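Cell division control protein 45 cdc45 putative (Entamoeba histolytica, PDB 6CC2) probably acts in DNA replication as the Cdc45 subunit of the replicative CMG helicase, together with the MCM2-7 ring and GINS. Local coordinates at residues 361-366 with 397-402; 405-410 with 439-444; 463-468 with 487-492; 480-485 with 522-527. All coordinates share one frame; numbering follows the deposited sequence.

Contact 1 of 4, residues 361-366 with 397-402; sequences IGSIIT and FAKCIE
Lys-399 reaches from helix 393-417 to the C-terminal end of helix 354-364 and lays its aliphatic chain alongside Ser-363. CG lies anti to the backbone N (chi1 -174°), and the chain stays extended from there to the amine. This carries NZ to a cluster of backbone carbonyls. The shortest of its bonds to segment 361-366, 2.8 Å from Lys-399 NZ to Thr-366 O, lies in the carbonyl plane, with a C=O...N angle of 158°. Two weak bonds join it, NZ to Ser-363 O at 3.0 Å and NZ to Ile-364 O at 3.3 Å. Ser-363 points at the partner helix, and its OG sits against Lys-399 CG at 3.0 Å. The same OG is 3.1 Å from Cys-400 N, but the angle is too poor for a hydrogen bond. Ser-363 CB meets Cys-400 CB at 3.8 Å, in keeping with the close approach of the two helices here. Thr-366 OG1 turns back to Gly-362 O in a 2.7 Å hydrogen bond and so probably steadies the turn that presents the carbonyls. Gln-372 OE1 gives the amine another weak partner, and Asp-368 touches the lysine chain. A positive amine set among carbonyls at and just past the end of a helix would be expected to offset the negative end of the helix dipole.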
loop_
_atom_site.group_PDB
_atom_site.type_symbol
_atom_site.label_atom_id
_atom_site.label_comp_id
_atom_site.label_asym_id
_atom_site.label_seq_id
_atom_site.Cartn_x
_atom_site.Cartn_y
_atom_site.Cartn_z
ATOM N N ILE A 361 -2.900 -9.325 0.966
ATOM C CA ILE A 361 -2.359 -9.121 -0.379
ATOM C C ILE A 361 -1.172 -8.172 -0.332
ATOM O O ILE A 361 -0.163 -8.387 -1.025
ATOM C CB ILE A 361 -3.466 -8.613 -1.322
ATOM C CG1 ILE A 361 -4.605 -9.638 -1.387
ATOM C CG2 ILE A 361 -2.907 -8.327 -2.727
ATOM C CD1 ILE A 361 -5.895 -9.104 -1.994
ATOM N N GLY A 362 -1.264 -7.109 0.482
ATOM C CA GLY A 362 -0.147 -6.191 0.612
ATOM C C GLY A 362 1.110 -6.897 1.088
ATOM O O GLY A 362 2.215 -6.613 0.615
ATOM N N SER A 363 0.949 -7.857 1.993
ATOM C CA SER A 363 2.085 -8.639 2.450
ATOM C C SER A 363 2.612 -9.557 1.358
ATOM O O SER A 363 3.828 -9.678 1.174
ATOM C CB SER A 363 1.688 -9.444 3.693
ATOM O OG SER A 363 2.774 -10.241 4.157
ATOM N N ILE A 364 1.717 -10.208 0.613
ATOM C CA ILE A 364 2.179 -11.101 -0.461
ATOM C C ILE A 364 3.040 -10.341 -1.471
ATOM O O ILE A 364 4.055 -10.859 -1.960
ATOM C CB ILE A 364 0.978 -11.778 -1.148
ATOM C CG1 ILE A 364 0.313 -12.784 -0.235
ATOM C CG2 ILE A 364 1.412 -12.448 -2.464
ATOM C CD1 ILE A 364 1.211 -13.869 0.272
ATOM N N ILE A 365 2.660 -9.108 -1.820
ATOM C CA ILE A 365 3.400 -8.364 -2.836
ATOM C C ILE A 365 4.599 -7.612 -2.258
ATOM O O ILE A 365 5.278 -6.873 -2.983
ATOM C CB ILE A 365 2.487 -7.375 -3.597
ATOM C CG1 ILE A 365 1.993 -6.259 -2.692
ATOM C CG2 ILE A 365 1.317 -8.124 -4.230
ATOM C CD1 ILE A 365 1.319 -5.137 -3.463
ATOM N N THR A 366 4.875 -7.765 -0.967
ATOM C CA THR A 366 6.092 -7.215 -0.389
ATOM C C THR A 366 7.234 -8.191 -0.625
ATOM O O THR A 366 7.154 -9.342 -0.207
ATOM C CB THR A 366 5.891 -6.973 1.105
ATOM O OG1 THR A 366 4.804 -6.048 1.298
ATOM C CG2 THR A 366 7.172 -6.398 1.736
ATOM N N PHE A 397 -2.116 -13.882 5.614
ATOM C CA PHE A 397 -2.217 -13.532 7.025
ATOM C C PHE A 397 -0.925 -13.898 7.752
ATOM O O PHE A 397 -0.385 -13.107 8.534
ATOM C CB PHE A 397 -3.390 -14.250 7.693
ATOM C CG PHE A 397 -4.749 -13.907 7.134
ATOM C CD1 PHE A 397 -4.996 -12.704 6.496
ATOM C CD2 PHE A 397 -5.796 -14.817 7.258
ATOM C CE1 PHE A 397 -6.255 -12.428 5.979
ATOM C CE2 PHE A 397 -7.051 -14.539 6.756
ATOM C CZ PHE A 397 -7.287 -13.333 6.124
ATOM N N ALA A 398 -0.400 -15.101 7.481
ATOM C CA ALA A 398 0.803 -15.546 8.191
ATOM C C ALA A 398 2.002 -14.675 7.848
ATOM O O ALA A 398 2.799 -14.324 8.740
ATOM C CB ALA A 398 1.103 -17.007 7.858
ATOM N N LYS A 399 2.162 -14.333 6.562
ATOM C CA LYS A 399 3.293 -13.501 6.168
ATOM C C LYS A 399 3.198 -12.122 6.817
ATOM O O LYS A 399 4.203 -11.586 7.319
ATOM C CB LYS A 399 3.357 -13.362 4.652
ATOM C CG LYS A 399 4.600 -12.637 4.152
ATOM C CD LYS A 399 4.635 -12.577 2.603
ATOM C CE LYS A 399 5.877 -11.837 2.111
ATOM N NZ LYS A 399 5.917 -11.756 0.614
ATOM N N CYS A 400 1.993 -11.545 6.831
ATOM C CA CYS A 400 1.795 -10.243 7.451
ATOM C C CYS A 400 2.092 -10.296 8.944
ATOM O O CYS A 400 2.731 -9.398 9.495
ATOM C CB CYS A 400 0.343 -9.784 7.189
ATOM S SG CYS A 400 -0.013 -8.145 7.743
ATOM N N ILE A 401 1.591 -11.324 9.622
ATOM C CA ILE A 401 1.798 -11.451 11.057
ATOM C C ILE A 401 3.281 -11.605 11.374
ATOM O O ILE A 401 3.823 -10.927 12.250
ATOM C CB ILE A 401 0.979 -12.631 11.605
ATOM C CG1 ILE A 401 -0.505 -12.228 11.691
ATOM C CG2 ILE A 401 1.512 -13.072 12.956
ATOM C CD1 ILE A 401 -1.442 -13.394 11.963
ATOM N N GLU A 402 3.956 -12.504 10.665
ATOM C CA GLU A 402 5.372 -12.727 10.914
ATOM C C GLU A 402 6.193 -11.462 10.662
ATOM O O GLU A 402 7.069 -11.118 11.471
ATOM C CB GLU A 402 5.887 -13.873 10.040
ATOM C CG GLU A 402 7.359 -14.188 10.259
ATOM C CD GLU A 402 7.838 -15.359 9.427
ATOM O OE1 GLU A 402 7.030 -15.908 8.650
ATOM O OE2 GLU A 402 9.025 -15.731 9.550
#

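Contact 2 of 4, residues 405-410 with 439-444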
loop_
_atom_site.group_PDB
_atom_site.type_symbol
_atom_site.label_atom_id
_atom_site.label_comp_id
_atom_site.label_asym_id
_atom_site.label_seq_id
_atom_site.Cartn_x
_atom_site.Cartn_y
_atom_site.Cartn_z
ATOM N N LYS A 405 5.589 -8.889 13.445
ATOM C CA LYS A 405 6.226 -9.259 14.704
ATOM C C LYS A 405 7.722 -8.963 14.664
ATOM O O LYS A 405 8.291 -8.472 15.641
ATOM C CB LYS A 405 5.966 -10.730 15.006
ATOM C CG LYS A 405 4.508 -10.978 15.416
ATOM C CD LYS A 405 4.158 -12.459 15.470
ATOM C CE LYS A 405 4.733 -13.133 16.671
ATOM N NZ LYS A 405 4.168 -14.508 16.817
ATOM N N ASN A 406 8.367 -9.255 13.533
ATOM C CA ASN A 406 9.798 -9.008 13.405
ATOM C C ASN A 406 10.103 -7.513 13.370
ATOM O O ASN A 406 11.052 -7.047 14.025
ATOM C CB ASN A 406 10.323 -9.690 12.142
ATOM C CG ASN A 406 11.816 -9.557 11.992
ATOM O OD1 ASN A 406 12.545 -9.447 12.978
ATOM N ND2 ASN A 406 12.285 -9.561 10.748
ATOM N N LEU A 407 9.325 -6.754 12.600
ATOM C CA LEU A 407 9.599 -5.328 12.429
ATOM C C LEU A 407 9.358 -4.551 13.718
ATOM O O LEU A 407 10.182 -3.713 14.109
ATOM C CB LEU A 407 8.741 -4.771 11.300
ATOM C CG LEU A 407 9.099 -5.289 9.920
ATOM C CD1 LEU A 407 8.010 -4.919 8.923
ATOM C CD2 LEU A 407 10.459 -4.727 9.493
ATOM N N VAL A 408 8.231 -4.808 14.394
ATOM C CA VAL A 408 7.925 -4.088 15.632
ATOM C C VAL A 408 8.979 -4.382 16.689
ATOM O O VAL A 408 9.495 -3.471 17.354
ATOM C CB VAL A 408 6.507 -4.442 16.120
ATOM C CG1 VAL A 408 6.312 -3.968 17.580
ATOM C CG2 VAL A 408 5.481 -3.829 15.228
ATOM N N GLU A 409 9.342 -5.658 16.843
ATOM C CA GLU A 409 10.352 -6.016 17.835
ATOM C C GLU A 409 11.668 -5.288 17.569
ATOM O O GLU A 409 12.248 -4.664 18.470
ATOM C CB GLU A 409 10.565 -7.529 17.838
ATOM C CG GLU A 409 11.661 -7.999 18.799
ATOM C CD GLU A 409 11.847 -9.504 18.778
ATOM O OE1 GLU A 409 11.326 -10.178 19.690
ATOM O OE2 GLU A 409 12.505 -10.008 17.841
ATOM N N THR A 410 12.182 -5.384 16.331
ATOM C CA THR A 410 13.429 -4.699 16.010
ATOM C C THR A 410 13.257 -3.187 16.119
ATOM O O THR A 410 14.129 -2.487 16.658
ATOM C CB THR A 410 13.865 -5.075 14.588
ATOM O OG1 THR A 410 13.992 -6.495 14.472
ATOM C CG2 THR A 410 15.201 -4.419 14.224
ATOM N N ILE A 439 22.923 -8.312 10.877
ATOM C CA ILE A 439 22.924 -9.501 10.032
ATOM C C ILE A 439 21.509 -9.803 9.562
ATOM O O ILE A 439 21.315 -10.310 8.458
ATOM C CB ILE A 439 23.554 -10.688 10.794
ATOM C CG1 ILE A 439 24.282 -11.620 9.827
ATOM C CG2 ILE A 439 22.500 -11.458 11.560
ATOM C CD1 ILE A 439 25.627 -11.076 9.363
ATOM N N ARG A 440 20.499 -9.448 10.365
ATOM C CA ARG A 440 19.113 -9.741 10.016
ATOM C C ARG A 440 18.508 -8.766 9.009
ATOM O O ARG A 440 17.547 -9.126 8.318
ATOM C CB ARG A 440 18.251 -9.734 11.276
ATOM C CG ARG A 440 18.569 -10.871 12.248
ATOM C CD ARG A 440 17.875 -10.642 13.584
ATOM N NE ARG A 440 16.478 -10.263 13.401
ATOM C CZ ARG A 440 15.705 -9.758 14.354
ATOM N NH1 ARG A 440 16.189 -9.566 15.574
ATOM N NH2 ARG A 440 14.444 -9.441 14.084
ATOM N N PHE A 441 19.038 -7.554 8.904
ATOM C CA PHE A 441 18.436 -6.538 8.048
ATOM C C PHE A 441 19.405 -5.946 7.031
ATOM O O PHE A 441 19.094 -4.921 6.423
ATOM C CB PHE A 441 17.830 -5.423 8.908
ATOM C CG PHE A 441 16.570 -5.826 9.586
ATOM C CD1 PHE A 441 15.346 -5.709 8.932
ATOM C CD2 PHE A 441 16.597 -6.368 10.874
ATOM C CE1 PHE A 441 14.171 -6.115 9.548
ATOM C CE2 PHE A 441 15.420 -6.762 11.490
ATOM C CZ PHE A 441 14.215 -6.637 10.826
ATOM N N LYS A 442 20.545 -6.598 6.791
ATOM C CA LYS A 442 21.518 -6.052 5.851
ATOM C C LYS A 442 21.124 -6.241 4.392
ATOM O O LYS A 442 21.720 -5.600 3.522
ATOM C CB LYS A 442 22.885 -6.717 6.066
ATOM C CG LYS A 442 22.890 -8.239 5.913
ATOM C CD LYS A 442 24.311 -8.774 5.849
ATOM C CE LYS A 442 24.342 -10.286 5.698
ATOM N NZ LYS A 442 25.733 -10.781 5.455
ATOM N N THR A 443 20.173 -7.110 4.097
ATOM C CA THR A 443 19.760 -7.254 2.698
ATOM C C THR A 443 18.798 -6.134 2.324
ATOM O O THR A 443 17.977 -5.721 3.145
ATOM C CB THR A 443 19.083 -8.603 2.458
ATOM O OG1 THR A 443 17.847 -8.644 3.183
ATOM C CG2 THR A 443 19.982 -9.751 2.883
ATOM N N PRO A 444 18.857 -5.630 1.088
ATOM C CA PRO A 444 17.990 -4.497 0.744
ATOM C C PRO A 444 16.502 -4.763 0.970
ATOM O O PRO A 444 15.815 -3.879 1.482
ATOM C CB PRO A 444 18.303 -4.259 -0.744
ATOM C CG PRO A 444 19.745 -4.710 -0.874
ATOM C CD PRO A 444 19.844 -5.927 0.024
#
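Phe-441 drives its ring into the side of helix 393-417, between Thr-410 and Leu-407. This is the tight part of the contact. Thr-410 CG2 packs on Phe-441 CE2 at 3.6 Å, and Thr-410 OG1 comes to 3.3 Å from the same carbon. Leu-407 CD2 meets Phe-441 CE1 at 4.0 Å. The threonine is held in place by its own helix: OG1 lies anti to the carbonyl carbon (chi1 -57°) and donates to Asn-406 O at 3.0 Å. That carbonyl also accepts from Thr-410 N, and the two donors arrive from opposite faces of its plane. The outer side is looser and more polar. Arg-440 bends at chi3 and brings the edge of its guanidinium to the Asn-406 amide in the modelled conformer. As modelled, Asn-406 OD1 and Arg-440 NH2 are too close for a normal hydrogen bond, and Asn-406 has two conformers, so their pairing is doubtful. Exposed Glu-409 is close enough only for a general charge attraction, with OE2 4.3 Å from Arg-440 NH2. Phe-441 also touches Lys-446 and Leu-450 of helix 444-462, while Leu-407 touches Gln-449 of that helix. The contact thus sets helix 435-441, which follows strand 427-432, against helix 393-417, with helix 444-462 packed on both.

Contact 3 of 4, residues 463-468 with 487-492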
loop_
_atom_site.group_PDB
_atom_site.type_symbol
_atom_site.label_atom_id
_atom_site.label_comp_id
_atom_site.label_asym_id
_atom_site.label_seq_id
_atom_site.Cartn_x
_atom_site.Cartn_y
_atom_site.Cartn_z
ATOM N N LYS A 463 5.170 12.994 16.378
ATOM C CA LYS A 463 4.119 13.778 15.745
ATOM C C LYS A 463 4.727 14.704 14.687
ATOM O O LYS A 463 4.449 15.900 14.627
ATOM C CB LYS A 463 3.308 14.576 16.769
ATOM C CG LYS A 463 2.624 13.745 17.819
ATOM C CD LYS A 463 1.713 12.701 17.229
ATOM C CE LYS A 463 0.928 11.962 18.309
ATOM N NZ LYS A 463 -0.172 12.797 18.873
ATOM N N LYS A 464 5.592 14.130 13.855
ATOM C CA LYS A 464 6.300 14.878 12.827
ATOM C C LYS A 464 6.689 13.885 11.739
ATOM O O LYS A 464 7.561 13.048 11.982
ATOM C CB LYS A 464 7.536 15.554 13.412
ATOM C CG LYS A 464 8.483 16.194 12.382
ATOM C CD LYS A 464 7.853 17.320 11.607
ATOM C CE LYS A 464 8.908 18.082 10.808
ATOM N NZ LYS A 464 8.321 19.108 9.903
ATOM N N TRP A 465 6.063 13.976 10.564
ATOM C CA TRP A 465 6.318 13.036 9.480
ATOM C C TRP A 465 7.484 13.507 8.623
ATOM O O TRP A 465 7.511 14.657 8.174
ATOM C CB TRP A 465 5.054 12.851 8.624
ATOM C CG TRP A 465 4.068 12.048 9.368
ATOM C CD1 TRP A 465 3.222 12.474 10.347
ATOM C CD2 TRP A 465 3.863 10.633 9.245
ATOM N NE1 TRP A 465 2.495 11.403 10.839
ATOM C CE2 TRP A 465 2.882 10.267 10.183
ATOM C CE3 TRP A 465 4.449 9.647 8.457
ATOM C CZ2 TRP A 465 2.433 8.961 10.317
ATOM C CZ3 TRP A 465 4.009 8.340 8.601
ATOM C CH2 TRP A 465 3.018 8.017 9.535
ATOM N N LEU A 466 8.450 12.628 8.437
ATOM C CA LEU A 466 9.642 12.868 7.648
ATOM C C LEU A 466 9.979 11.622 6.855
ATOM O O LEU A 466 9.650 10.505 7.272
ATOM C CB LEU A 466 10.842 13.228 8.542
ATOM C CG LEU A 466 10.746 14.577 9.223
ATOM C CD1 LEU A 466 11.831 14.665 10.264
ATOM C CD2 LEU A 466 10.877 15.720 8.187
ATOM N N PRO A 467 10.667 11.779 5.727
ATOM C CA PRO A 467 11.296 10.623 5.088
ATOM C C PRO A 467 12.403 10.096 5.983
ATOM O O PRO A 467 12.857 10.770 6.916
ATOM C CB PRO A 467 11.812 11.187 3.759
ATOM C CG PRO A 467 12.017 12.627 4.004
ATOM C CD PRO A 467 11.011 13.046 5.062
ATOM N N PHE A 468 12.773 8.843 5.750
ATOM C CA PHE A 468 13.651 8.108 6.652
ATOM C C PHE A 468 14.806 7.486 5.873
ATOM O O PHE A 468 14.587 6.839 4.843
ATOM C CB PHE A 468 12.870 7.009 7.392
ATOM C CG PHE A 468 13.541 6.526 8.632
ATOM C CD1 PHE A 468 14.540 5.562 8.575
ATOM C CD2 PHE A 468 13.155 7.002 9.872
ATOM C CE1 PHE A 468 15.156 5.130 9.727
ATOM C CE2 PHE A 468 13.750 6.563 11.033
ATOM C CZ PHE A 468 14.777 5.638 10.965
ATOM N N SER A 487 7.291 8.009 2.982
ATOM C CA SER A 487 5.903 7.509 3.091
ATOM C C SER A 487 4.932 8.399 2.321
ATOM O O SER A 487 5.249 9.547 1.983
ATOM C CB SER A 487 5.493 7.441 4.552
ATOM O OG SER A 487 5.182 8.721 5.051
ATOM N N PRO A 488 3.715 7.908 2.053
ATOM C CA PRO A 488 2.750 8.730 1.311
ATOM C C PRO A 488 2.406 10.040 1.998
ATOM O O PRO A 488 1.993 10.993 1.324
ATOM C CB PRO A 488 1.514 7.814 1.188
ATOM C CG PRO A 488 2.107 6.417 1.197
ATOM C CD PRO A 488 3.273 6.497 2.178
ATOM N N ILE A 489 2.530 10.115 3.316
ATOM C CA ILE A 489 2.276 11.370 4.009
ATOM C C ILE A 489 3.241 12.458 3.560
ATOM O O ILE A 489 2.901 13.646 3.602
ATOM C CB ILE A 489 2.350 11.135 5.530
ATOM C CG1 ILE A 489 1.203 10.213 5.991
ATOM C CG2 ILE A 489 2.279 12.468 6.281
ATOM C CD1 ILE A 489 -0.171 10.773 5.812
ATOM N N SER A 490 4.442 12.082 3.112
ATOM C CA SER A 490 5.458 13.042 2.698
ATOM C C SER A 490 5.516 13.235 1.182
ATOM O O SER A 490 6.530 13.729 0.667
ATOM C CB SER A 490 6.838 12.605 3.201
ATOM O OG SER A 490 6.830 12.300 4.582
ATOM N N VAL A 491 4.446 12.883 0.458
ATOM C CA VAL A 491 4.516 12.882 -1.008
ATOM C C VAL A 491 4.817 14.277 -1.547
ATOM O O VAL A 491 5.417 14.415 -2.616
ATOM C CB VAL A 491 3.208 12.317 -1.594
ATOM C CG1 VAL A 491 2.023 13.192 -1.221
ATOM C CG2 VAL A 491 3.294 12.153 -3.128
ATOM N N LYS A 492 4.400 15.327 -0.838
ATOM C CA LYS A 492 4.582 16.679 -1.352
ATOM C C LYS A 492 6.058 17.038 -1.493
ATOM O O LYS A 492 6.403 17.923 -2.286
ATOM C CB LYS A 492 3.898 17.705 -0.439
ATOM C CG LYS A 492 2.407 17.831 -0.641
ATOM C CD LYS A 492 1.833 19.023 0.121
ATOM C CE LYS A 492 2.270 20.350 -0.492
ATOM N NZ LYS A 492 1.641 21.529 0.189
HETATM O O HOH W 1 7.034 14.742 5.466
HETATM O O HOH W 2 7.721 9.778 5.243
#
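Ile-489 lies over one face of the Trp-465 indole. Ile-489 CG1 makes a CH-pi contact with the six-membered ring of Trp-465, 4.2 Å from the centroid and 12° off the normal. Ile-489 CG2 covers the same ring system further toward the rim, 3.6 Å from Trp-465 CG. Ser-487 OG adds a contact with Trp-465 CE3 at 3.6 Å. No direct hydrogen bond joins the two segments; two waters do this work. Water 1 donates to Trp-465 O at 2.8 Å and pairs with Ser-490 OG at 2.6 Å. Water 2 accepts from Ser-487 N at 2.9 Å, pairs with Ser-490 OG and donates weakly to Leu-466 O. Ser-490 OG, turned beside its own backbone N (chi1 -50°), is therefore the shared point of both bridges. The turn is shaped by Ser-490 N donating to Ser-487 O at 2.9 Å. Farther out, Glu-456 and Ser-459 of helix 444-462 and Leu-215 also touch the tryptophan. Arg-428 bonds to the backbone of Lys-464 and Pro-467, tying this loop to strand 427-432. The arrangement joins two connections at one end of a mixed sheet: a helix-to-strand loop and the 3-10 turn that leads from strand 479-485 to helix 494-508.

Contact 4 of 4, residues 480-485 with 522-527; sequences FVIVGY and TEIHRE. With EDO (1,2-ethanediol), chain D; EDO (1,2-ethanediol), chain G.
Thr-522 pairs with Ile-482 as an antiparallel hydrogen-bonded pair. Thr-522 N donates to Ile-482 O at 2.8 Å. The return bond, from Ile-482 N to Thr-522 O at 2.9 Å, is straight at the hydrogen (171°). Thr-522 OG1 turns to Ser-511 O, which leaves CG2 to pack alongside Ile-482 CB at 3.6 Å. Glu-523 faces Val-481 in a non-hydrogen-bonded pair. Glu-523 CA makes a CA-H...O contact with Phe-480 O at 3.2 Å. Its carboxylate is held by Lys-477 in a salt bridge through OE1 and by Thr-479 OG1 through OE2. These strands are neighbours in the mixed sheet of the C-terminal part of the chain. Phe-480, Ile-482, Thr-522 and Ile-524 point to one face, where Tyr-532 of helix 529-537 touches both isoleucines. Val-481 and Glu-523 point to the other. Ile-524 closes the register with a second hydrogen-bonded pair, opposite Phe-480. Its CG1 sits between the backbone N and the carbonyl carbon (chi1 65°), and this places Ile-524 CG1 3.7 Å from Phe-480 CB. His-525 N donates to O1 of 1,2-ethanediol (chain D) at 2.8 Å. C1 of a second ethanediol (chain G) lies over the centre of the histidine ring, 3.3 Å above its plane. Both molecules probably come from the crystallisation liquor. At Arg-526 the strand gives way to a 3-10 turn, and Arg-526 O meets the edge of the Phe-480 ring, with CE2 3.7 Å away.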
loop_
_atom_site.group_PDB
_atom_site.type_symbol
_atom_site.label_atom_id
_atom_site.label_comp_id
_atom_site.label_asym_id
_atom_site.label_seq_id
_atom_site.Cartn_x
_atom_site.Cartn_y
_atom_site.Cartn_z
ATOM N N PHE A 480 27.928 -0.211 4.603
ATOM C CA PHE A 480 26.557 0.038 5.051
ATOM C C PHE A 480 25.644 -0.010 3.838
ATOM O O PHE A 480 25.922 0.639 2.818
ATOM C CB PHE A 480 26.398 1.396 5.734
ATOM C CG PHE A 480 26.949 1.440 7.147
ATOM C CD1 PHE A 480 26.168 1.032 8.206
ATOM C CD2 PHE A 480 28.246 1.876 7.395
ATOM C CE1 PHE A 480 26.662 1.054 9.484
ATOM C CE2 PHE A 480 28.746 1.899 8.682
ATOM C CZ PHE A 480 27.957 1.494 9.725
ATOM N N VAL A 481 24.561 -0.784 3.946
ATOM C CA VAL A 481 23.451 -0.654 3.026
ATOM C C VAL A 481 22.662 0.574 3.446
ATOM O O VAL A 481 22.362 0.732 4.626
ATOM C CB VAL A 481 22.576 -1.915 3.042
ATOM C CG1 VAL A 481 21.438 -1.789 2.054
ATOM C CG2 VAL A 481 23.428 -3.120 2.693
ATOM N N ILE A 482 22.376 1.466 2.495
ATOM C CA ILE A 482 21.665 2.707 2.770
ATOM C C ILE A 482 20.321 2.658 2.049
ATOM O O ILE A 482 20.275 2.514 0.815
ATOM C CB ILE A 482 22.449 3.948 2.297
ATOM C CG1 ILE A 482 23.900 3.894 2.733
ATOM C CG2 ILE A 482 21.744 5.220 2.810
ATOM C CD1 ILE A 482 24.087 3.973 4.187
ATOM N N VAL A 483 19.235 2.784 2.798
ATOM C CA VAL A 483 17.899 2.830 2.224
ATOM C C VAL A 483 17.284 4.183 2.553
ATOM O O VAL A 483 17.349 4.641 3.703
ATOM C CB VAL A 483 17.020 1.688 2.766
ATOM C CG1 VAL A 483 15.565 1.908 2.335
ATOM C CG2 VAL A 483 17.540 0.352 2.278
ATOM N N GLY A 484 16.679 4.815 1.556
ATOM C CA GLY A 484 15.881 6.006 1.757
ATOM C C GLY A 484 14.436 5.708 1.397
ATOM O O GLY A 484 14.159 5.168 0.330
ATOM N N TYR A 485 13.527 6.065 2.311
ATOM C CA TYR A 485 12.117 5.769 2.133
ATOM C C TYR A 485 11.272 6.991 2.447
ATOM O O TYR A 485 11.492 7.670 3.452
ATOM C CB TYR A 485 11.659 4.608 3.038
ATOM C CG TYR A 485 10.158 4.382 2.977
ATOM C CD1 TYR A 485 9.584 3.729 1.912
ATOM C CD2 TYR A 485 9.328 4.857 3.985
ATOM C CE1 TYR A 485 8.191 3.539 1.842
ATOM C CE2 TYR A 485 7.952 4.658 3.925
ATOM C CZ TYR A 485 7.406 4.012 2.857
ATOM O OH TYR A 485 6.049 3.816 2.782
ATOM N N THR A 522 21.284 2.402 -1.801
ATOM C CA THR A 522 22.680 2.534 -2.206
ATOM C C THR A 522 23.521 1.821 -1.155
ATOM O O THR A 522 22.998 1.125 -0.283
ATOM C CB THR A 522 23.073 4.010 -2.409
ATOM O OG1 THR A 522 24.422 4.071 -2.924
ATOM C CG2 THR A 522 23.003 4.800 -1.126
ATOM N N GLU A 523 24.838 1.981 -1.232
ATOM C CA GLU A 523 25.753 1.273 -0.343
ATOM C C GLU A 523 27.037 2.079 -0.252
ATOM O O GLU A 523 27.494 2.632 -1.243
ATOM C CB GLU A 523 26.025 -0.131 -0.890
ATOM C CG GLU A 523 26.815 -1.036 0.026
ATOM C CD GLU A 523 26.871 -2.465 -0.493
ATOM O OE1 GLU A 523 26.865 -2.649 -1.728
ATOM O OE2 GLU A 523 26.903 -3.405 0.334
ATOM N N ILE A 524 27.606 2.146 0.950
ATOM C CA ILE A 524 28.841 2.873 1.173
ATOM C C ILE A 524 29.844 1.965 1.862
ATOM O O ILE A 524 29.482 0.986 2.522
ATOM C CB ILE A 524 28.612 4.144 2.022
ATOM C CG1 ILE A 524 28.141 3.757 3.439
ATOM C CG2 ILE A 524 27.581 5.042 1.377
ATOM C CD1 ILE A 524 28.079 4.933 4.389
ATOM N N HIS A 525 31.131 2.313 1.724
ATOM C CA HIS A 525 32.155 1.680 2.540
ATOM C C HIS A 525 31.914 2.037 4.008
ATOM O O HIS A 525 31.569 3.178 4.331
ATOM C CB HIS A 525 33.544 2.133 2.131
ATOM C CG HIS A 525 33.923 1.724 0.740
ATOM N ND1 HIS A 525 34.134 0.409 0.384
ATOM C CD2 HIS A 525 34.122 2.456 -0.381
ATOM C CE1 HIS A 525 34.439 0.346 -0.902
ATOM N NE2 HIS A 525 34.439 1.575 -1.388
ATOM N N ARG A 526 32.086 1.058 4.890
ATOM C CA ARG A 526 31.791 1.288 6.304
ATOM C C ARG A 526 32.535 2.505 6.824
ATOM O O ARG A 526 31.958 3.324 7.546
ATOM C CB ARG A 526 32.134 0.045 7.145
ATOM C CG ARG A 526 32.595 0.366 8.589
ATOM C CD ARG A 526 31.837 -0.372 9.697
ATOM N NE ARG A 526 32.329 -1.716 9.917
ATOM C CZ ARG A 526 32.304 -2.354 11.095
ATOM N NH1 ARG A 526 31.816 -1.771 12.177
ATOM N NH2 ARG A 526 32.775 -3.579 11.168
ATOM N N GLU A 527 33.819 2.623 6.492
ATOM C CA GLU A 527 34.629 3.702 7.030
ATOM C C GLU A 527 34.140 5.080 6.605
ATOM O O GLU A 527 34.586 6.079 7.185
ATOM C CB GLU A 527 36.084 3.510 6.607
ATOM C CG GLU A 527 36.315 3.406 5.112
ATOM C CD GLU A 527 36.387 1.962 4.631
ATOM O OE1 GLU A 527 35.489 1.144 4.978
ATOM O OE2 GLU A 527 37.357 1.640 3.906
HETATM C C1 EDO D . 31.630 6.014 -0.047
HETATM O O1 EDO D . 31.684 4.637 0.288
HETATM C C2 EDO D . 30.510 6.620 0.759
HETATM O O2 EDO D . 30.580 7.970 0.723
HETATM C C1 EDO G . 31.170 0.787 -1.853
HETATM O O1 EDO G . 30.189 1.625 -2.473
HETATM C C2 EDO G . 30.602 -0.607 -1.635
HETATM O O2 EDO G . 30.151 -1.149 -2.878
#

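From the N terminus, contact 1 comes first and closes a 30-residue loop that holds helix 374-385. Helix 393-417 then leads on to contact 2, so the two follow in series. The loop of contact 2 spans the hairpin of strands 419-423 and 427-432. Helix 444-462 leads to contact 3, which closes over the hairpin of strands 468-474 and 479-485. Contact 4 starts within that loop and ends beyond it, with helix 494-508 between its strands, so contacts 3 and 4 cross. They meet where Phe-468 and Tyr-485 pair across the sheet. Contact 2 touches contact 4 through Lys-442 and Val-481, a packing touch between the loop after helix 435-441 and the C-terminal sheet.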